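Long-range contacts in putative uncharacterized protein (Burkholderia ambifaria, PDB 3W21), which is of unknown function but is probably a 2-oxoglutarate-dependent dioxygenase, binding here a zinc ion and 2-oxoglutarate: residues A153-D158 with N244-E249; R176-F181 with L260-T265; D197-S202 with L239-N244. All blocks are in the same frame, centred on the assembly; numbering follows the deposited sequence.

Overall arrangement
The three contacts lie close together around the site that binds zinc and 2-oxoglutarate. Contact 1 is partly buried and holds the zinc ligands, so polar imidazoles and a carboxylate dominate it. Contact 2 is the buried one: two neighbouring strands of the main sheet meet through regular backbone bonds, glycines and apolar side chains, and its phenylalanines reach 2-oxoglutarate. Contact 3, also partly buried, joins the loop before helix 203-214 to the turn that ends strand 236-241, through a guanidinium group, a lysine chain and a water. Asn-244 belongs to contacts 1 and 3. Strands 178-183 and 236-241, reached by contacts 2 and 3, are neighbours in the main sheet, while strand 246-248 of contact 1 edges a separate three-stranded antiparallel sheet.

Contact 1: residues A153-D158 with N244-E249; sequences APHCDD and NLHAIE. With ZN (zinc ion), chain C; AKG (2-oxoglutaric acid), chain D.
The imidazole rings of His-155 and His-246 are drawn together by one zinc ion, which both bind through NE2, and meet obliquely, their planes 63° apart. Over one face of the His-246 ring lies the carbonyl oxygen of His-155; at its edge, in plane, are Asp-157 OD2, the O5 of 2-oxoglutarate and Asn-244 O. Asn-244 O accepts a nearly straight bond from His-246 ND1 at 2.9 Å, which fixes the ring's rotation. The His-155 ring has Ala-153 O at its edge, as acceptor of a weak bond from ND1. Both histidines place CG between the backbone N and the carbonyl carbon (chi1 75° and 53°), folding the rings back to the metal. Zinc is held by His-155 NE2, His-246 NE2, Asp-157 OD2 and O1 of 2-oxoglutarate. The His-X-Asp...His set matches the facial triad of iron-dependent 2-oxoglutarate dioxygenases; in this structure zinc probably occupies the iron site. In the backbone, a single antiparallel bridge pairs His-155 N with His-246 O and His-246 N with His-155 O. Compact apolar groups suit the flank: Pro-154 CB meets Leu-245 CG at 4.0 Å. Helix 203-214 packs on this flank through Leu-206 and Tyr-213, strand 193-196 pairs with strand 246-248, and Phe-240 of strand 236-241 meets His-246 edge-to-face.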
loop_
_atom_site.group_PDB
_atom_site.type_symbol
_atom_site.label_atom_id
_atom_site.label_comp_id
_atom_site.label_asym_id
_atom_site.label_seq_id
_atom_site.Cartn_x
_atom_site.Cartn_y
_atom_site.Cartn_z
ATOM N N ALA A 153 26.580 6.895 6.578
ATOM C CA ALA A 153 26.920 7.489 5.280
ATOM C C ALA A 153 26.166 8.830 5.004
ATOM O O ALA A 153 24.964 8.951 5.318
ATOM C CB ALA A 153 26.682 6.478 4.157
ATOM N N PRO A 154 26.866 9.838 4.433
ATOM C CA PRO A 154 26.229 11.160 4.203
ATOM C C PRO A 154 24.999 11.017 3.338
ATOM O O PRO A 154 25.062 10.401 2.261
ATOM C CB PRO A 154 27.312 11.949 3.447
ATOM C CG PRO A 154 28.590 11.289 3.870
ATOM C CD PRO A 154 28.233 9.820 3.885
ATOM N N HIS A 155 23.875 11.555 3.810
ATOM C CA HIS A 155 22.654 11.512 3.017
ATOM C C HIS A 155 21.842 12.763 3.297
ATOM O O HIS A 155 22.152 13.499 4.246
ATOM C CB HIS A 155 21.878 10.215 3.322
ATOM C CG HIS A 155 21.195 10.264 4.619
ATOM N ND1 HIS A 155 21.863 10.127 5.793
ATOM C CD2 HIS A 155 19.866 10.549 4.945
ATOM C CE1 HIS A 155 20.995 10.287 6.822
ATOM N NE2 HIS A 155 19.778 10.569 6.297
ATOM N N CYS A 156 20.815 12.993 2.480
ATOM C CA CYS A 156 19.741 13.950 2.810
ATOM C C CYS A 156 18.339 13.332 2.629
ATOM O O CYS A 156 18.159 12.334 1.923
ATOM C CB CYS A 156 19.896 15.257 2.037
ATOM S SG CYS A 156 19.521 15.074 0.312
ATOM N N ASP A 157 17.346 13.877 3.298
ATOM C CA ASP A 157 16.019 13.320 3.186
ATOM C C ASP A 157 15.097 14.360 2.540
ATOM O O ASP A 157 15.031 15.545 3.026
ATOM C CB ASP A 157 15.487 12.953 4.552
ATOM C CG ASP A 157 16.486 12.152 5.406
ATOM O OD1 ASP A 157 16.504 10.948 5.266
ATOM O OD2 ASP A 157 17.140 12.684 6.311
ATOM N N ASP A 158 14.380 13.940 1.474
ATOM C CA ASP A 158 13.461 14.834 0.739
ATOM C C ASP A 158 12.444 13.832 0.121
ATOM O O ASP A 158 12.820 12.861 -0.554
ATOM C CB ASP A 158 14.239 15.640 -0.324
ATOM C CG ASP A 158 13.345 16.463 -1.235
ATOM O OD1 ASP A 158 12.202 16.011 -1.551
ATOM O OD2 ASP A 158 13.774 17.599 -1.621
ATOM N N ASN A 244 19.595 19.338 3.944
ATOM C CA ASN A 244 21.042 19.524 4.101
ATOM C C ASN A 244 21.718 18.207 4.295
ATOM O O ASN A 244 21.265 17.420 5.091
ATOM C CB ASN A 244 21.314 20.427 5.287
ATOM C CG ASN A 244 21.004 21.862 4.933
ATOM O OD1 ASN A 244 21.841 22.581 4.431
ATOM N ND2 ASN A 244 19.831 22.229 5.097
ATOM N N LEU A 245 22.789 17.947 3.552
ATOM C CA LEU A 245 23.533 16.672 3.780
ATOM C C LEU A 245 23.884 16.502 5.266
ATOM O O LEU A 245 24.213 17.457 5.953
ATOM C CB LEU A 245 24.819 16.703 2.974
ATOM C CG LEU A 245 25.468 15.410 2.645
ATOM C CD1 LEU A 245 24.481 14.601 1.826
ATOM C CD2 LEU A 245 26.623 15.832 1.740
ATOM N N HIS A 246 23.721 15.294 5.787
ATOM C CA HIS A 246 24.111 15.026 7.169
ATOM C C HIS A 246 24.518 13.580 7.307
ATOM O O HIS A 246 24.229 12.757 6.425
ATOM C CB HIS A 246 22.967 15.332 8.151
ATOM C CG HIS A 246 21.675 14.651 7.804
ATOM N ND1 HIS A 246 20.849 15.114 6.843
ATOM C CD2 HIS A 246 21.069 13.538 8.333
ATOM C CE1 HIS A 246 19.761 14.315 6.752
ATOM N NE2 HIS A 246 19.903 13.336 7.653
ATOM N N ALA A 247 25.095 13.222 8.449
ATOM C CA ALA A 247 25.541 11.823 8.609
ATOM C C ALA A 247 25.705 11.592 10.078
ATOM O O ALA A 247 25.962 12.539 10.822
ATOM C CB ALA A 247 26.857 11.595 7.867
ATOM N N ILE A 248 25.439 10.371 10.520
ATOM C CA ILE A 248 25.587 10.043 11.939
ATOM C C ILE A 248 26.940 9.342 12.167
ATOM O O ILE A 248 27.326 8.503 11.356
ATOM C CB ILE A 248 24.377 9.236 12.457
ATOM C CG1 ILE A 248 23.289 10.240 12.917
ATOM C CG2 ILE A 248 24.772 8.376 13.668
ATOM C CD1 ILE A 248 22.046 10.266 12.066
ATOM N N GLU A 249 27.665 9.711 13.221
ATOM C CA GLU A 249 28.998 9.153 13.428
ATOM C C GLU A 249 28.941 7.657 13.765
ATOM O O GLU A 249 27.923 7.145 14.260
ATOM C CB GLU A 249 29.724 9.800 14.596
ATOM C CG GLU A 249 29.946 11.290 14.568
ATOM C CD GLU A 249 30.591 11.680 15.877
ATOM O OE1 GLU A 249 29.853 12.213 16.732
ATOM O OE2 GLU A 249 31.784 11.350 16.091
HETATM ZN ZN ZN C . 18.465 11.783 7.652
HETATM C C1 AKG D . 17.360 11.302 10.190
HETATM O O1 AKG D . 17.081 11.434 8.969
HETATM O O2 AKG D . 16.619 11.746 11.111
HETATM C C2 AKG D . 18.631 10.616 10.507
HETATM O O5 AKG D . 19.617 10.750 9.789
HETATM C C3 AKG D . 18.727 9.718 11.716
HETATM C C4 AKG D . 18.805 10.547 12.999
HETATM C C5 AKG D . 18.933 9.584 14.159
HETATM O O3 AKG D . 19.972 9.696 14.844
HETATM O O4 AKG D . 18.038 8.713 14.391
#

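Contact 2: residues R176-F181 with L260-T265; sequences RQLGGF and LFLIHT. With AKG (2-oxoglutaric acid), chain D.
Leu-178 and Leu-262 face each other as an antiparallel hydrogen-bonded pair, each donating its N-H to the other's carbonyl: Leu-178 N to Leu-262 O and Leu-262 N to Leu-178 O, both 2.9 Å. Gly-180 and Leu-260 repeat the pattern two residues on, with Gly-180 N to Leu-260 O and Leu-260 N to Gly-180 O. Between these couples Gly-179 and Phe-261 form a non-hydrogen-bonded pair. C-H...O contacts add to these: Phe-261 CA lies 3.1 Å from Leu-178 O, and beyond the leucine pair Gln-177 CA approaches Leu-262 O. The two strands run antiparallel within the main sheet, consistent with the double-stranded beta-helix, or jelly roll, of 2-oxoglutarate dioxygenases, whose interior houses the metal and cosubstrate.

Aromatic contacts dominate the face that carries Phe-261. Its ring, which chi1 of -67° swings toward Gly-179, lies obliquely there, Phe-261 CD1 being 3.6 Å from Gly-179 CA; a residue without a side chain suits this close approach. The far end of the ring reaches the cosubstrate, Phe-261 CZ standing 3.1 Å from O1 of 2-oxoglutarate, and also packs on Asp-157. C4 of 2-oxoglutarate lies over one face of the Phe-181 ring, 3.3 Å from Phe-181 CD2 and offset toward the rim; a flat apolar ring suits that methylene.

Apolar packing makes up the third kind of contact. On the face bearing Leu-178 and Leu-262, their CB atoms meet at 4.2 Å; Leu-30 of helix 23-31 covers the first leucine, and Phe-116 and Leu-120 of helix 111-120 the second. Just before strand 178-183 begins, the aliphatic part of Gln-177 crosses the branched Ile-263 obliquely, its CG 3.7 Å from Ile-263 CG2, while Phe-272 of strand 268-272 touches both.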
loop_
_atom_site.group_PDB
_atom_site.type_symbol
_atom_site.label_atom_id
_atom_site.label_comp_id
_atom_site.label_asym_id
_atom_site.label_seq_id
_atom_site.Cartn_x
_atom_site.Cartn_y
_atom_site.Cartn_z
ATOM N N ARG A 176 11.700 23.132 3.373
ATOM C CA ARG A 176 11.845 23.168 4.828
ATOM C C ARG A 176 11.507 21.785 5.439
ATOM O O ARG A 176 11.107 21.666 6.586
ATOM C CB ARG A 176 11.054 24.327 5.435
ATOM C CG ARG A 176 11.365 25.700 4.778
ATOM C CD ARG A 176 12.912 25.986 4.807
ATOM N NE ARG A 176 13.197 26.873 3.677
ATOM C CZ ARG A 176 14.338 26.973 3.058
ATOM N NH1 ARG A 176 14.444 27.822 2.035
ATOM N NH2 ARG A 176 15.364 26.267 3.491
ATOM N N GLN A 177 11.615 20.721 4.648
ATOM C CA GLN A 177 11.258 19.426 5.249
ATOM C C GLN A 177 12.130 19.249 6.505
ATOM O O GLN A 177 13.353 19.508 6.455
ATOM C CB GLN A 177 11.493 18.317 4.231
ATOM C CG GLN A 177 11.363 16.932 4.875
ATOM C CD GLN A 177 11.507 15.767 3.880
ATOM O OE1 GLN A 177 12.014 14.664 4.242
ATOM N NE2 GLN A 177 11.021 15.970 2.650
ATOM N N LEU A 178 11.533 18.801 7.615
ATOM C CA LEU A 178 12.314 18.594 8.837
ATOM C C LEU A 178 12.491 17.167 9.245
ATOM O O LEU A 178 11.579 16.403 9.070
ATOM C CB LEU A 178 11.553 19.277 9.977
ATOM C CG LEU A 178 11.618 20.800 10.020
ATOM C CD1 LEU A 178 12.447 21.670 9.056
ATOM C CD2 LEU A 178 10.482 21.456 10.785
ATOM N N GLY A 179 13.649 16.811 9.805
ATOM C CA GLY A 179 13.758 15.556 10.534
ATOM C C GLY A 179 13.676 15.898 12.013
ATOM O O GLY A 179 14.192 16.988 12.443
ATOM N N GLY A 180 13.049 14.989 12.812
ATOM C CA GLY A 180 13.014 15.217 14.264
ATOM C C GLY A 180 13.320 13.850 14.876
ATOM O O GLY A 180 12.661 12.822 14.532
ATOM N N PHE A 181 14.317 13.831 15.760
ATOM C CA PHE A 181 14.606 12.603 16.463
ATOM C C PHE A 181 14.951 12.877 17.924
ATOM O O PHE A 181 15.703 13.781 18.235
ATOM C CB PHE A 181 15.656 11.721 15.750
ATOM C CG PHE A 181 17.085 12.290 15.718
ATOM C CD1 PHE A 181 18.012 11.996 16.743
ATOM C CD2 PHE A 181 17.506 13.126 14.671
ATOM C CE1 PHE A 181 19.338 12.482 16.690
ATOM C CE2 PHE A 181 18.843 13.648 14.632
ATOM C CZ PHE A 181 19.770 13.307 15.621
ATOM N N LEU A 260 10.951 10.902 13.153
ATOM C CA LEU A 260 10.011 11.025 12.064
ATOM C C LEU A 260 10.405 12.288 11.269
ATOM O O LEU A 260 11.381 12.922 11.618
ATOM C CB LEU A 260 8.595 11.086 12.636
ATOM C CG LEU A 260 7.863 12.314 13.229
ATOM C CD1 LEU A 260 6.785 11.979 14.297
ATOM C CD2 LEU A 260 8.627 13.572 13.550
ATOM N N PHE A 261 9.674 12.580 10.189
ATOM C CA PHE A 261 9.901 13.772 9.426
ATOM C C PHE A 261 8.614 14.586 9.320
ATOM O O PHE A 261 7.523 14.051 9.397
ATOM C CB PHE A 261 10.356 13.363 8.000
ATOM C CG PHE A 261 11.714 12.691 7.963
ATOM C CD1 PHE A 261 12.866 13.458 7.726
ATOM C CD2 PHE A 261 11.833 11.317 8.116
ATOM C CE1 PHE A 261 14.096 12.884 7.640
ATOM C CE2 PHE A 261 13.101 10.701 8.025
ATOM C CZ PHE A 261 14.235 11.495 7.791
ATOM N N LEU A 262 8.752 15.860 9.007
ATOM C CA LEU A 262 7.582 16.768 8.909
ATOM C C LEU A 262 7.675 17.533 7.627
ATOM O O LEU A 262 8.751 17.989 7.257
ATOM C CB LEU A 262 7.638 17.817 10.052
ATOM C CG LEU A 262 7.534 17.198 11.463
ATOM C CD1 LEU A 262 8.233 18.063 12.539
ATOM C CD2 LEU A 262 6.076 17.104 11.818
ATOM N N ILE A 263 6.544 17.702 6.945
ATOM C CA ILE A 263 6.439 18.709 5.896
ATOM C C ILE A 263 5.207 19.564 6.190
ATOM O O ILE A 263 4.209 19.074 6.726
ATOM C CB ILE A 263 6.378 18.086 4.496
ATOM C CG1 ILE A 263 5.228 17.045 4.359
ATOM C CG2 ILE A 263 7.774 17.524 4.180
ATOM C CD1 ILE A 263 5.080 16.531 2.878
ATOM N N HIS A 264 5.261 20.801 5.773
ATOM C CA HIS A 264 4.162 21.735 6.060
ATOM C C HIS A 264 3.358 21.860 4.811
ATOM O O HIS A 264 3.798 22.528 3.885
ATOM C CB HIS A 264 4.770 23.087 6.395
ATOM C CG HIS A 264 3.778 24.067 7.010
ATOM N ND1 HIS A 264 2.447 23.798 7.097
ATOM C CD2 HIS A 264 3.967 25.306 7.590
ATOM C CE1 HIS A 264 1.808 24.829 7.698
ATOM N NE2 HIS A 264 2.734 25.756 7.993
ATOM N N THR A 265 2.232 21.162 4.700
ATOM C CA THR A 265 1.535 21.162 3.395
ATOM C C THR A 265 0.490 22.251 3.463
ATOM O O THR A 265 0.269 22.792 4.555
ATOM C CB THR A 265 0.830 19.818 3.069
ATOM O OG1 THR A 265 -0.195 19.566 4.023
ATOM C CG2 THR A 265 1.833 18.629 3.055
HETATM C C1 AKG D . 17.360 11.302 10.190
HETATM O O1 AKG D . 17.081 11.434 8.969
HETATM O O2 AKG D . 16.619 11.746 11.111
HETATM C C2 AKG D . 18.631 10.616 10.507
HETATM O O5 AKG D . 19.617 10.750 9.789
HETATM C C3 AKG D . 18.727 9.718 11.716
HETATM C C4 AKG D . 18.805 10.547 12.999
HETATM C C5 AKG D . 18.933 9.584 14.159
HETATM O O3 AKG D . 19.972 9.696 14.844
HETATM O O4 AKG D . 18.038 8.713 14.391
#

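Contact 3: residues D197-S202 with L239-N244; sequences DNRPES and LFQSKN. With AKG (2-oxoglutaric acid), chain D.
Arg-199 lays its guanidinium flat over Lys-243, whose CB sits above the centre of the plane, 3.8 Å from Arg-199 CZ. Lys-243 belongs to a type I beta turn, Gln-241 to Asn-244, which carries the chain out of strand 236-241 toward the zinc ligand His-246. A long, flexible arginine suits the place: leaving the backbone on the N side (chi1 -60°) and bending at chi3, it stretches along the turn until NH2 reaches the amide ends of Gln-241 and Asn-244. Both amides lie by the guanidinium edge, their planes steeply inclined to it, at 90° for Gln-241 and 67° for Asn-244. Between the backbones themselves, C-H...O contacts form: Arg-199 CA to Lys-243 O at 3.6 Å and Asn-244 CA to Asn-198 O at 3.5 Å.

Further out, Pro-175 O accepts a hydrogen bond from Arg-199 NH1, and Asp-158 forms a salt bridge with Lys-243 NZ, probably easing the nearness of two positive charges. Lys-243 curls back at chi3 and chi4 to share a water with the backbone: this water accepts from Lys-243 NZ at 2.8 Å and donates to Lys-243 O at 2.7 Å and Pro-200 O at 2.9 Å.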
loop_
_atom_site.group_PDB
_atom_site.type_symbol
_atom_site.label_atom_id
_atom_site.label_comp_id
_atom_site.label_asym_id
_atom_site.label_seq_id
_atom_site.Cartn_x
_atom_site.Cartn_y
_atom_site.Cartn_z
ATOM N N ASP A 197 26.509 22.529 4.998
ATOM C CA ASP A 197 25.762 23.556 4.256
ATOM C C ASP A 197 25.799 23.169 2.755
ATOM O O ASP A 197 26.547 23.772 1.933
ATOM C CB ASP A 197 26.374 24.961 4.499
ATOM C CG ASP A 197 25.637 26.057 3.732
ATOM O OD1 ASP A 197 24.446 25.864 3.404
ATOM O OD2 ASP A 197 26.256 27.096 3.433
ATOM N N ASN A 198 25.116 22.067 2.429
ATOM C CA ASN A 198 25.086 21.536 1.049
ATOM C C ASN A 198 23.794 20.802 0.854
ATOM O O ASN A 198 23.477 19.872 1.623
ATOM C CB ASN A 198 26.223 20.498 0.888
ATOM C CG ASN A 198 26.323 19.893 -0.506
ATOM O OD1 ASN A 198 27.206 20.267 -1.306
ATOM N ND2 ASN A 198 25.493 18.917 -0.779
ATOM N N ARG A 199 23.088 21.114 -0.215
ATOM C CA ARG A 199 21.776 20.430 -0.428
ATOM C C ARG A 199 21.719 19.724 -1.805
ATOM O O ARG A 199 21.388 20.347 -2.799
ATOM C CB ARG A 199 20.666 21.503 -0.316
ATOM C CG ARG A 199 20.505 22.280 0.967
ATOM C CD ARG A 199 19.308 23.265 0.776
ATOM N NE ARG A 199 18.717 23.259 2.051
ATOM C CZ ARG A 199 17.462 23.269 2.474
ATOM N NH1 ARG A 199 16.361 23.425 1.720
ATOM N NH2 ARG A 199 17.392 23.201 3.791
ATOM N N PRO A 200 22.086 18.427 -1.876
ATOM C CA PRO A 200 22.020 17.711 -3.171
ATOM C C PRO A 200 20.663 17.873 -3.856
ATOM O O PRO A 200 19.615 17.946 -3.178
ATOM C CB PRO A 200 22.246 16.241 -2.768
ATOM C CG PRO A 200 23.097 16.322 -1.557
ATOM C CD PRO A 200 22.545 17.541 -0.798
ATOM N N GLU A 201 20.676 17.979 -5.186
ATOM C CA GLU A 201 19.474 18.282 -5.918
ATOM C C GLU A 201 18.550 17.130 -6.220
ATOM O O GLU A 201 17.466 17.393 -6.672
ATOM C CB GLU A 201 19.782 19.068 -7.198
ATOM C CG GLU A 201 20.119 20.513 -6.878
ATOM C CD GLU A 201 21.058 21.159 -7.887
ATOM O OE1 GLU A 201 21.615 20.442 -8.752
ATOM O OE2 GLU A 201 21.236 22.395 -7.811
ATOM N N SER A 202 18.928 15.865 -5.966
ATOM C CA SER A 202 18.053 14.772 -6.375
ATOM C C SER A 202 18.695 13.518 -5.883
ATOM O O SER A 202 19.806 13.560 -5.354
ATOM C CB SER A 202 18.024 14.665 -7.922
ATOM O OG SER A 202 19.320 14.264 -8.364
ATOM N N LEU A 239 15.828 18.687 15.928
ATOM C CA LEU A 239 14.966 19.089 14.812
ATOM C C LEU A 239 15.919 19.786 13.789
ATOM O O LEU A 239 16.759 20.627 14.160
ATOM C CB LEU A 239 13.941 20.098 15.329
ATOM C CG LEU A 239 12.984 19.506 16.363
ATOM C CD1 LEU A 239 12.149 20.660 16.913
ATOM C CD2 LEU A 239 12.130 18.455 15.640
ATOM N N PHE A 240 15.795 19.435 12.521
ATOM C CA PHE A 240 16.712 19.994 11.524
ATOM C C PHE A 240 16.130 19.928 10.122
ATOM O O PHE A 240 15.200 19.154 9.869
ATOM C CB PHE A 240 18.054 19.240 11.563
ATOM C CG PHE A 240 17.953 17.780 11.108
ATOM C CD1 PHE A 240 17.480 16.804 11.964
ATOM C CD2 PHE A 240 18.400 17.404 9.823
ATOM C CE1 PHE A 240 17.373 15.466 11.571
ATOM C CE2 PHE A 240 18.290 16.078 9.432
ATOM C CZ PHE A 240 17.809 15.116 10.299
ATOM N N GLN A 241 16.707 20.735 9.208
ATOM C CA GLN A 241 16.238 20.802 7.821
ATOM C C GLN A 241 16.935 19.607 7.116
ATOM O O GLN A 241 18.187 19.588 6.959
ATOM C CB GLN A 241 16.669 22.125 7.200
ATOM C CG GLN A 241 15.933 23.303 7.837
ATOM C CD GLN A 241 15.943 24.586 6.996
ATOM O OE1 GLN A 241 16.062 25.705 7.538
ATOM N NE2 GLN A 241 15.895 24.440 5.687
ATOM N N SER A 242 16.161 18.584 6.796
ATOM C CA SER A 242 16.732 17.281 6.370
ATOM C C SER A 242 17.224 17.295 4.905
ATOM O O SER A 242 17.879 16.333 4.463
ATOM C CB SER A 242 15.707 16.159 6.588
ATOM O OG SER A 242 14.571 16.404 5.708
ATOM N N LYS A 243 16.947 18.354 4.160
ATOM C CA LYS A 243 17.546 18.494 2.809
ATOM C C LYS A 243 19.074 18.821 2.831
ATOM O O LYS A 243 19.750 18.575 1.857
ATOM C CB LYS A 243 16.770 19.531 2.005
ATOM C CG LYS A 243 15.473 18.920 1.457
ATOM C CD LYS A 243 14.714 19.945 0.588
ATOM C CE LYS A 243 15.463 20.400 -0.619
ATOM N NZ LYS A 243 16.073 19.302 -1.437
ATOM N N ASN A 244 19.595 19.338 3.944
ATOM C CA ASN A 244 21.042 19.524 4.101
ATOM C C ASN A 244 21.718 18.207 4.295
ATOM O O ASN A 244 21.265 17.420 5.091
ATOM C CB ASN A 244 21.314 20.427 5.287
ATOM C CG ASN A 244 21.004 21.862 4.933
ATOM O OD1 ASN A 244 21.841 22.581 4.431
ATOM N ND2 ASN A 244 19.831 22.229 5.097
HETATM C C1 AKG D . 17.360 11.302 10.190
HETATM O O1 AKG D . 17.081 11.434 8.969
HETATM O O2 AKG D . 16.619 11.746 11.111
HETATM C C2 AKG D . 18.631 10.616 10.507
HETATM O O5 AKG D . 19.617 10.750 9.789
HETATM C C3 AKG D . 18.727 9.718 11.716
HETATM C C4 AKG D . 18.805 10.547 12.999
HETATM C C5 AKG D . 18.933 9.584 14.159
HETATM O O3 AKG D . 19.972 9.696 14.844
HETATM O O4 AKG D . 18.038 8.713 14.391
HETATM O O HOH W 1 18.582 18.476 -0.556
#